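Local structure of PfkB family carbohydrate kinase (Listeria grayi DSM 20601, 4GM6) at residues Asn61-His71 and Asp293-Leu304; Ser116-Ser124 and Thr255-Leu263. The protein probably phosphorylates a sugar or related carbohydrate, as a kinase of the PfkB family. All coordinates share one frame; numbering follows the deposited sequence.

Contact 1 joins helices 58-68 and 291-304 inside the main domain, its centre about 10 Å from the centre of the chain, where both helices reach H155 or V153 of strand 153-157 in the nine-stranded mixed sheet. Contact 2 lies about 21 Å from that centre. It brings the loop 116-124 of the small four-stranded sheet, the lid of PfkB kinases, to the hairpin connecting strands 248-256 and 261-270, next to the outermost strand 273-282 of the large sheet. The two centres are 26 Å apart and the nearest atoms about 11 Å. In chain order contact 2 is nested within contact 1. One contact is buried in the main domain; the other joins lid loop to hairpin.

Contact 1: Asn61-His71 and Asp293-Leu304; sequences NVAVNLSKLGH and DAYTAAVLHGIL
Helices 61-68 and 293-304 run in roughly the same direction, their axes 47° apart and 8.4 Å from each other at closest approach. V62 and A297 lie nearest in the backbone, and small A297 permits this closeness: its CB is 3.4 Å from N65 CB. V62 is a knob in a hole formed by D293, T296, A297 and L300. Its CG2, anti to the carbonyl carbon, meets T296 CG2, while CG1 turns to A297 and L300; L66 adds CD2 against the carbonyl of A297.

At the N-terminal end, N61 ND2 donates to D293 OD2 over 2.9 Å on the anti side of the carboxylate, 26° out of the carboxylate plane but almost in the amide plane of N61; D329 also takes a bond from ND2. N65 ND2 makes a weak bond (3.5 Å) to D293 O, while its OD1 accepts from N331 N. This helix pair belongs to the ribokinase-like fold of PfkB kinases, packed on strand 153-157.

A Schellman motif with G70 as C-prime residue ends helix 58-68 and turns H71 back to helix 291-304. H71 NE2 and H301 ND1 share a hydrogen bond of 2.7 Å, edge to edge, with ring planes at 72°. K25 O engages H71 ND1. L304 CD1 lies over one face of H71, and L69 CB over one face of H301, 4.1 Å from its ring centroid.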
loop_
_atom_site.group_PDB
_atom_site.type_symbol
_atom_site.label_atom_id
_atom_site.label_comp_id
_atom_site.label_asym_id
_atom_site.label_seq_id
_atom_site.Cartn_x
_atom_site.Cartn_y
_atom_site.Cartn_z
ATOM N N ASN C 61 17.330 -18.852 11.301
ATOM C CA ASN C 61 16.643 -17.981 12.247
ATOM C C ASN C 61 17.344 -18.079 13.598
ATOM O O ASN C 61 17.576 -17.069 14.275
ATOM C CB ASN C 61 15.177 -18.382 12.410
ATOM C CG ASN C 61 14.374 -18.208 11.142
ATOM O OD1 ASN C 61 14.789 -17.524 10.208
ATOM N ND2 ASN C 61 13.208 -18.846 11.101
ATOM N N VAL C 62 17.695 -19.303 13.991
ATOM C CA VAL C 62 18.403 -19.469 15.234
ATOM C C VAL C 62 19.699 -18.666 15.210
ATOM O O VAL C 62 20.045 -18.012 16.197
ATOM C CB VAL C 62 18.640 -20.952 15.583
ATOM C CG1 VAL C 62 19.703 -21.080 16.669
ATOM C CG2 VAL C 62 17.325 -21.570 16.039
ATOM N N ALA C 63 20.405 -18.696 14.081
ATOM C CA ALA C 63 21.659 -17.956 13.951
ATOM C C ALA C 63 21.444 -16.453 14.105
ATOM O O ALA C 63 22.151 -15.798 14.859
ATOM C CB ALA C 63 22.331 -18.262 12.615
ATOM N N VAL C 64 20.480 -15.904 13.375
ATOM C CA VAL C 64 20.184 -14.477 13.482
ATOM C C VAL C 64 19.817 -14.099 14.923
ATOM O O VAL C 64 20.307 -13.109 15.454
ATOM C CB VAL C 64 19.056 -14.054 12.503
ATOM C CG1 VAL C 64 18.487 -12.677 12.851
ATOM C CG2 VAL C 64 19.565 -14.082 11.070
ATOM N N ASN C 65 18.947 -14.881 15.555
ATOM C CA ASN C 65 18.504 -14.549 16.901
ATOM C C ASN C 65 19.653 -14.605 17.909
ATOM O O ASN C 65 19.723 -13.766 18.812
ATOM C CB ASN C 65 17.333 -15.437 17.340
ATOM C CG ASN C 65 16.126 -15.303 16.435
ATOM O OD1 ASN C 65 15.939 -14.279 15.777
ATOM N ND2 ASN C 65 15.288 -16.335 16.410
ATOM N N LEU C 66 20.559 -15.575 17.756
ATOM C CA LEU C 66 21.735 -15.648 18.635
ATOM C C LEU C 66 22.568 -14.391 18.470
ATOM O O LEU C 66 23.029 -13.801 19.450
ATOM C CB LEU C 66 22.602 -16.898 18.358
ATOM C CG LEU C 66 22.089 -18.166 19.047
ATOM C CD1 LEU C 66 22.839 -19.415 18.609
ATOM C CD2 LEU C 66 22.135 -18.015 20.560
ATOM N N SER C 67 22.759 -13.989 17.219
ATOM C CA SER C 67 23.557 -12.815 16.914
ATOM C C SER C 67 22.924 -11.555 17.507
ATOM O O SER C 67 23.622 -10.613 17.887
ATOM C CB SER C 67 23.692 -12.664 15.402
ATOM O OG SER C 67 24.384 -11.475 15.073
ATOM N N LYS C 68 21.596 -11.538 17.577
ATOM C CA LYS C 68 20.892 -10.422 18.189
ATOM C C LYS C 68 21.305 -10.313 19.648
ATOM O O LYS C 68 21.297 -9.229 20.232
ATOM C CB LYS C 68 19.379 -10.622 18.103
ATOM C CG LYS C 68 18.766 -10.244 16.764
ATOM C CD LYS C 68 18.817 -8.741 16.523
ATOM C CE LYS C 68 18.231 -8.390 15.154
ATOM N NZ LYS C 68 19.234 -8.418 14.044
ATOM N N LEU C 69 21.657 -11.450 20.232
ATOM C CA LEU C 69 21.990 -11.514 21.652
ATOM C C LEU C 69 23.495 -11.457 21.917
ATOM O O LEU C 69 23.945 -11.737 23.028
ATOM C CB LEU C 69 21.400 -12.780 22.272
ATOM C CG LEU C 69 19.873 -12.843 22.235
ATOM C CD1 LEU C 69 19.381 -14.232 22.597
ATOM C CD2 LEU C 69 19.294 -11.811 23.177
ATOM N N GLY C 70 24.271 -11.100 20.901
ATOM C CA GLY C 70 25.705 -10.892 21.091
ATOM C C GLY C 70 26.612 -12.041 20.686
ATOM O O GLY C 70 27.826 -11.918 20.757
ATOM N N HIS C 71 26.045 -13.160 20.256
ATOM C CA HIS C 71 26.881 -14.297 19.877
ATOM C C HIS C 71 27.270 -14.262 18.397
ATOM O O HIS C 71 26.402 -14.313 17.523
ATOM C CB HIS C 71 26.179 -15.613 20.202
ATOM C CG HIS C 71 25.788 -15.750 21.641
ATOM N ND1 HIS C 71 26.653 -16.217 22.605
ATOM C CD2 HIS C 71 24.622 -15.488 22.277
ATOM C CE1 HIS C 71 26.038 -16.233 23.776
ATOM N NE2 HIS C 71 24.804 -15.794 23.602
ATOM N N ASP C 293 12.033 -20.887 16.929
ATOM C CA ASP C 293 13.431 -20.552 16.699
ATOM C C ASP C 293 13.892 -19.476 17.662
ATOM O O ASP C 293 15.069 -19.413 18.014
ATOM C CB ASP C 293 13.662 -20.102 15.250
ATOM C CG ASP C 293 13.220 -21.154 14.250
ATOM O OD1 ASP C 293 13.342 -22.360 14.563
ATOM O OD2 ASP C 293 12.727 -20.791 13.166
ATOM N N ALA C 294 12.968 -18.616 18.072
ATOM C CA ALA C 294 13.301 -17.567 19.015
ATOM C C ALA C 294 13.500 -18.212 20.378
ATOM O O ALA C 294 14.406 -17.845 21.121
ATOM C CB ALA C 294 12.201 -16.508 19.061
ATOM N N TYR C 295 12.641 -19.174 20.705
ATOM C CA TYR C 295 12.784 -19.928 21.944
ATOM C C TYR C 295 14.110 -20.669 21.923
ATOM O O TYR C 295 14.894 -20.586 22.864
ATOM C CB TYR C 295 11.642 -20.929 22.114
ATOM C CG TYR C 295 11.638 -21.629 23.466
ATOM C CD1 TYR C 295 11.279 -20.944 24.627
ATOM C CD2 TYR C 295 11.977 -22.979 23.584
ATOM C CE1 TYR C 295 11.277 -21.575 25.864
ATOM C CE2 TYR C 295 11.976 -23.618 24.823
ATOM C CZ TYR C 295 11.623 -22.914 25.960
ATOM O OH TYR C 295 11.593 -23.545 27.199
ATOM N N THR C 296 14.371 -21.380 20.838
ATOM C CA THR C 296 15.607 -22.174 20.762
ATOM C C THR C 296 16.830 -21.288 20.969
ATOM O O THR C 296 17.735 -21.635 21.726
ATOM C CB THR C 296 15.731 -22.938 19.418
ATOM O OG1 THR C 296 14.732 -23.965 19.370
ATOM C CG2 THR C 296 17.134 -23.586 19.272
ATOM N N ALA C 297 16.863 -20.150 20.286
ATOM C CA ALA C 297 18.018 -19.258 20.378
ATOM C C ALA C 297 18.145 -18.687 21.783
ATOM O O ALA C 297 19.255 -18.521 22.308
ATOM C CB ALA C 297 17.915 -18.135 19.358
ATOM N N ALA C 298 17.010 -18.391 22.404
ATOM C CA ALA C 298 17.046 -17.801 23.747
ATOM C C ALA C 298 17.565 -18.824 24.758
ATOM O O ALA C 298 18.338 -18.489 25.654
ATOM C CB ALA C 298 15.675 -17.294 24.154
ATOM N N VAL C 299 17.142 -20.076 24.606
ATOM C CA VAL C 299 17.570 -21.112 25.526
ATOM C C VAL C 299 19.070 -21.289 25.400
ATOM O O VAL C 299 19.773 -21.343 26.407
ATOM C CB VAL C 299 16.879 -22.464 25.276
ATOM C CG1 VAL C 299 17.618 -23.576 26.036
ATOM C CG2 VAL C 299 15.418 -22.396 25.690
ATOM N N LEU C 300 19.553 -21.374 24.163
ATOM C CA LEU C 300 20.986 -21.536 23.919
ATOM C C LEU C 300 21.737 -20.351 24.532
ATOM O O LEU C 300 22.760 -20.525 25.173
ATOM C CB LEU C 300 21.299 -21.706 22.414
ATOM C CG LEU C 300 20.914 -23.045 21.744
ATOM C CD1 LEU C 300 21.077 -23.030 20.224
ATOM C CD2 LEU C 300 21.680 -24.235 22.321
ATOM N N HIS C 301 21.214 -19.143 24.366
ATOM C CA HIS C 301 21.860 -17.977 24.976
ATOM C C HIS C 301 22.049 -18.194 26.475
ATOM O O HIS C 301 23.116 -17.925 27.018
ATOM C CB HIS C 301 21.068 -16.685 24.696
ATOM C CG HIS C 301 21.594 -15.480 25.421
ATOM N ND1 HIS C 301 22.843 -14.948 25.176
ATOM C CD2 HIS C 301 21.038 -14.701 26.381
ATOM C CE1 HIS C 301 23.033 -13.895 25.952
ATOM N NE2 HIS C 301 21.952 -13.722 26.692
ATOM N N GLY C 302 21.017 -18.712 27.134
ATOM C CA GLY C 302 21.057 -18.928 28.576
ATOM C C GLY C 302 22.027 -20.035 28.942
ATOM O O GLY C 302 22.739 -19.949 29.943
ATOM N N ILE C 303 22.053 -21.087 28.133
ATOM C CA ILE C 303 23.021 -22.171 28.329
ATOM C C ILE C 303 24.455 -21.665 28.168
ATOM O O ILE C 303 25.345 -22.042 28.932
ATOM C CB ILE C 303 22.764 -23.345 27.357
ATOM C CG1 ILE C 303 21.455 -24.055 27.734
ATOM C CG2 ILE C 303 23.947 -24.316 27.365
ATOM C CD1 ILE C 303 20.960 -25.064 26.713
ATOM N N LEU C 304 24.666 -20.796 27.182
ATOM C CA LEU C 304 25.991 -20.246 26.896
ATOM C C LEU C 304 26.462 -19.219 27.918
ATOM O O LEU C 304 27.662 -19.043 28.110
ATOM C CB LEU C 304 26.007 -19.608 25.512
ATOM C CG LEU C 304 26.014 -20.581 24.341
ATOM C CD1 LEU C 304 25.676 -19.842 23.059
ATOM C CD2 LEU C 304 27.366 -21.263 24.241
#

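Contact 2: Ser116-Ser124 and Thr255-Leu263; sequences SGTALKAPS and TVISASHHL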
loop_
_atom_site.group_PDB
_atom_site.type_symbol
_atom_site.label_atom_id
_atom_site.label_comp_id
_atom_site.label_asym_id
_atom_site.label_seq_id
_atom_site.Cartn_x
_atom_site.Cartn_y
_atom_site.Cartn_z
ATOM N N SER C 116 -2.267 -16.237 5.344
ATOM C CA SER C 116 -2.518 -15.740 6.682
ATOM C C SER C 116 -3.712 -16.455 7.320
ATOM O O SER C 116 -4.656 -16.840 6.621
ATOM C CB SER C 116 -2.784 -14.234 6.600
ATOM O OG SER C 116 -3.155 -13.700 7.857
ATOM N N GLY C 117 -3.670 -16.616 8.636
ATOM C CA GLY C 117 -4.791 -17.145 9.405
ATOM C C GLY C 117 -5.116 -16.186 10.541
ATOM O O GLY C 117 -4.233 -15.516 11.082
ATOM N N THR C 118 -6.395 -16.115 10.884
ATOM C CA THR C 118 -6.889 -15.248 11.928
ATOM C C THR C 118 -8.104 -15.951 12.539
ATOM O O THR C 118 -8.869 -16.602 11.827
ATOM C CB THR C 118 -7.356 -13.893 11.354
ATOM O OG1 THR C 118 -6.254 -13.197 10.746
ATOM C CG2 THR C 118 -7.967 -13.029 12.457
ATOM N N ALA C 119 -8.290 -15.806 13.843
ATOM C CA ALA C 119 -9.456 -16.377 14.536
ATOM C C ALA C 119 -9.642 -17.862 14.214
ATOM O O ALA C 119 -8.756 -18.669 14.494
ATOM C CB ALA C 119 -10.715 -15.576 14.206
ATOM N N LEU C 120 -10.778 -18.241 13.628
ATOM C CA LEU C 120 -11.026 -19.674 13.410
ATOM C C LEU C 120 -10.190 -20.255 12.279
ATOM O O LEU C 120 -9.963 -21.462 12.247
ATOM C CB LEU C 120 -12.522 -19.985 13.203
ATOM C CG LEU C 120 -13.516 -19.636 14.307
ATOM C CD1 LEU C 120 -14.941 -19.949 13.852
ATOM C CD2 LEU C 120 -13.198 -20.348 15.625
ATOM N N LYS C 121 -9.716 -19.408 11.357
ATOM C CA LYS C 121 -9.018 -19.911 10.195
ATOM C C LYS C 121 -7.528 -20.000 10.446
ATOM O O LYS C 121 -6.862 -18.975 10.601
ATOM C CB LYS C 121 -9.244 -19.013 8.962
ATOM C CG LYS C 121 -8.661 -19.628 7.688
ATOM C CD LYS C 121 -8.003 -18.603 6.775
ATOM C CE LYS C 121 -7.184 -19.251 5.654
ATOM N NZ LYS C 121 -5.714 -19.337 5.921
ATOM N N ALA C 122 -7.003 -21.218 10.468
ATOM C CA ALA C 122 -5.571 -21.444 10.662
ATOM C C ALA C 122 -4.743 -20.998 9.446
ATOM O O ALA C 122 -5.197 -21.070 8.307
ATOM C CB ALA C 122 -5.311 -22.924 10.945
ATOM N N PRO C 123 -3.507 -20.550 9.689
ATOM C CA PRO C 123 -2.596 -20.307 8.568
ATOM C C PRO C 123 -2.434 -21.550 7.708
ATOM O O PRO C 123 -2.558 -22.660 8.201
ATOM C CB PRO C 123 -1.268 -19.971 9.260
ATOM C CG PRO C 123 -1.662 -19.472 10.630
ATOM C CD PRO C 123 -2.883 -20.274 10.997
ATOM N N SER C 124 -2.177 -21.356 6.420
ATOM C CA SER C 124 -2.038 -22.458 5.479
ATOM C C SER C 124 -0.717 -22.276 4.697
ATOM O O SER C 124 -0.396 -21.174 4.262
ATOM C CB SER C 124 -3.266 -22.452 4.558
ATOM O OG SER C 124 -3.153 -23.358 3.490
ATOM N N THR C 255 -0.800 -24.068 23.733
ATOM C CA THR C 255 -2.210 -24.395 23.754
ATOM C C THR C 255 -2.896 -23.534 22.708
ATOM O O THR C 255 -3.060 -22.331 22.892
ATOM C CB THR C 255 -2.810 -24.131 25.133
ATOM O OG1 THR C 255 -1.943 -24.698 26.123
ATOM C CG2 THR C 255 -4.195 -24.756 25.250
ATOM N N VAL C 256 -3.276 -24.152 21.601
ATOM C CA VAL C 256 -3.922 -23.434 20.512
ATOM C C VAL C 256 -5.417 -23.293 20.780
ATOM O O VAL C 256 -6.154 -24.276 20.755
ATOM C CB VAL C 256 -3.685 -24.162 19.186
ATOM C CG1 VAL C 256 -4.222 -23.348 18.024
ATOM C CG2 VAL C 256 -2.198 -24.427 19.003
ATOM N N ILE C 257 -5.865 -22.075 21.073
ATOM C CA ILE C 257 -7.294 -21.833 21.236
ATOM C C ILE C 257 -7.879 -21.465 19.872
ATOM O O ILE C 257 -8.934 -21.961 19.487
ATOM C CB ILE C 257 -7.568 -20.745 22.288
ATOM C CG1 ILE C 257 -7.146 -21.255 23.670
ATOM C CG2 ILE C 257 -9.035 -20.334 22.295
ATOM C CD1 ILE C 257 -7.425 -20.288 24.792
ATOM N N SER C 258 -7.177 -20.611 19.132
ATOM C CA SER C 258 -7.547 -20.315 17.763
ATOM C C SER C 258 -6.274 -19.882 17.070
ATOM O O SER C 258 -5.201 -19.921 17.670
ATOM C CB SER C 258 -8.583 -19.189 17.705
ATOM O OG SER C 258 -7.997 -17.948 18.061
ATOM N N ALA C 259 -6.392 -19.469 15.813
ATOM C CA ALA C 259 -5.252 -18.960 15.074
ATOM C C ALA C 259 -4.797 -17.595 15.608
ATOM O O ALA C 259 -3.717 -17.124 15.258
ATOM C CB ALA C 259 -5.581 -18.874 13.595
ATOM N N SER C 260 -5.618 -16.976 16.461
ATOM C CA SER C 260 -5.319 -15.655 17.027
ATOM C C SER C 260 -5.100 -15.691 18.545
ATOM O O SER C 260 -4.894 -14.660 19.172
ATOM C CB SER C 260 -6.450 -14.644 16.711
ATOM O OG SER C 260 -6.528 -14.369 15.334
ATOM N N HIS C 261 -5.152 -16.873 19.144
ATOM C CA HIS C 261 -5.087 -16.952 20.588
ATOM C C HIS C 261 -4.411 -18.245 21.024
ATOM O O HIS C 261 -4.999 -19.321 20.930
ATOM C CB HIS C 261 -6.495 -16.839 21.169
ATOM C CG HIS C 261 -6.536 -16.743 22.661
ATOM N ND1 HIS C 261 -7.715 -16.641 23.364
ATOM C CD2 HIS C 261 -5.546 -16.731 23.584
ATOM C CE1 HIS C 261 -7.453 -16.565 24.659
ATOM N NE2 HIS C 261 -6.141 -16.600 24.817
ATOM N N HIS C 262 -3.166 -18.123 21.479
ATOM C CA HIS C 262 -2.377 -19.249 21.967
ATOM C C HIS C 262 -1.969 -18.986 23.415
ATOM O O HIS C 262 -1.790 -17.834 23.815
ATOM C CB HIS C 262 -1.080 -19.394 21.163
ATOM C CG HIS C 262 -1.264 -19.878 19.756
ATOM N ND1 HIS C 262 -0.197 -20.226 18.953
ATOM C CD2 HIS C 262 -2.377 -20.091 19.016
ATOM C CE1 HIS C 262 -0.645 -20.588 17.763
ATOM N NE2 HIS C 262 -1.965 -20.531 17.780
ATOM N N LEU C 263 -1.799 -20.061 24.184
ATOM C CA LEU C 263 -1.098 -20.007 25.455
ATOM C C LEU C 263 0.282 -20.612 25.213
ATOM O O LEU C 263 0.423 -21.581 24.468
ATOM C CB LEU C 263 -1.847 -20.810 26.526
ATOM C CG LEU C 263 -3.343 -20.530 26.711
ATOM C CD1 LEU C 263 -3.917 -21.390 27.844
ATOM C CD2 LEU C 263 -3.593 -19.052 26.965
HETATM O O HOH W 1 -3.294 -14.870 13.498
#
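A119 and S260 meet where two turns abut: a type II' beta turn, T118 to K121, in the lid loop between strands 111-115 and 124-128, and a type I turn, S258 to H261, at the tip of the hairpin formed by strands 248-256 and 261-270. The hairpin contains a classic beta bulge, in which the backbone N atoms of I257 and S258 both donate to H261 O.

Two hydrogen bonds satisfy both backbone polar atoms of A119. Its N donates to S260 OG over 2.7 Å, nearly straight at 177°. Its O accepts from A259 N at 2.8 Å, with the donor in the carbonyl plane. S260 OG stands anti to its own carbonyl carbon (chi1 -67°), which points it at A119 N; T118 CG2 also touches it. S258 OG accepts from S260 N, 3.0 Å away, an ST turn inside the S258-H261 turn. A water lies between the turns, 2.7 Å from G117 O and 2.9 Å from A259 O, and can bridge them.

The methyl of A259 settles against the backbone of the lid loop, between G117, K121, A122 and the ring of P123. K121 NZ donates to S116 O from above the carbonyl plane, 40° out of it, and to A122 O from a tilted position; with its salt bridge to E115, it links the start of the loop with A122 on the returning arm. T118 OG1 goes to Q41. T118 O takes K121 N (3.0 Å) within the turn and also bonds S325 OG of the second subunit. The contact is part of that interface: P284 of the second subunit packs on A119 and S260, and its Y283 OH bonds H261 ND1. Against P123 CD, the CB of A259 stands 4.0 Å away.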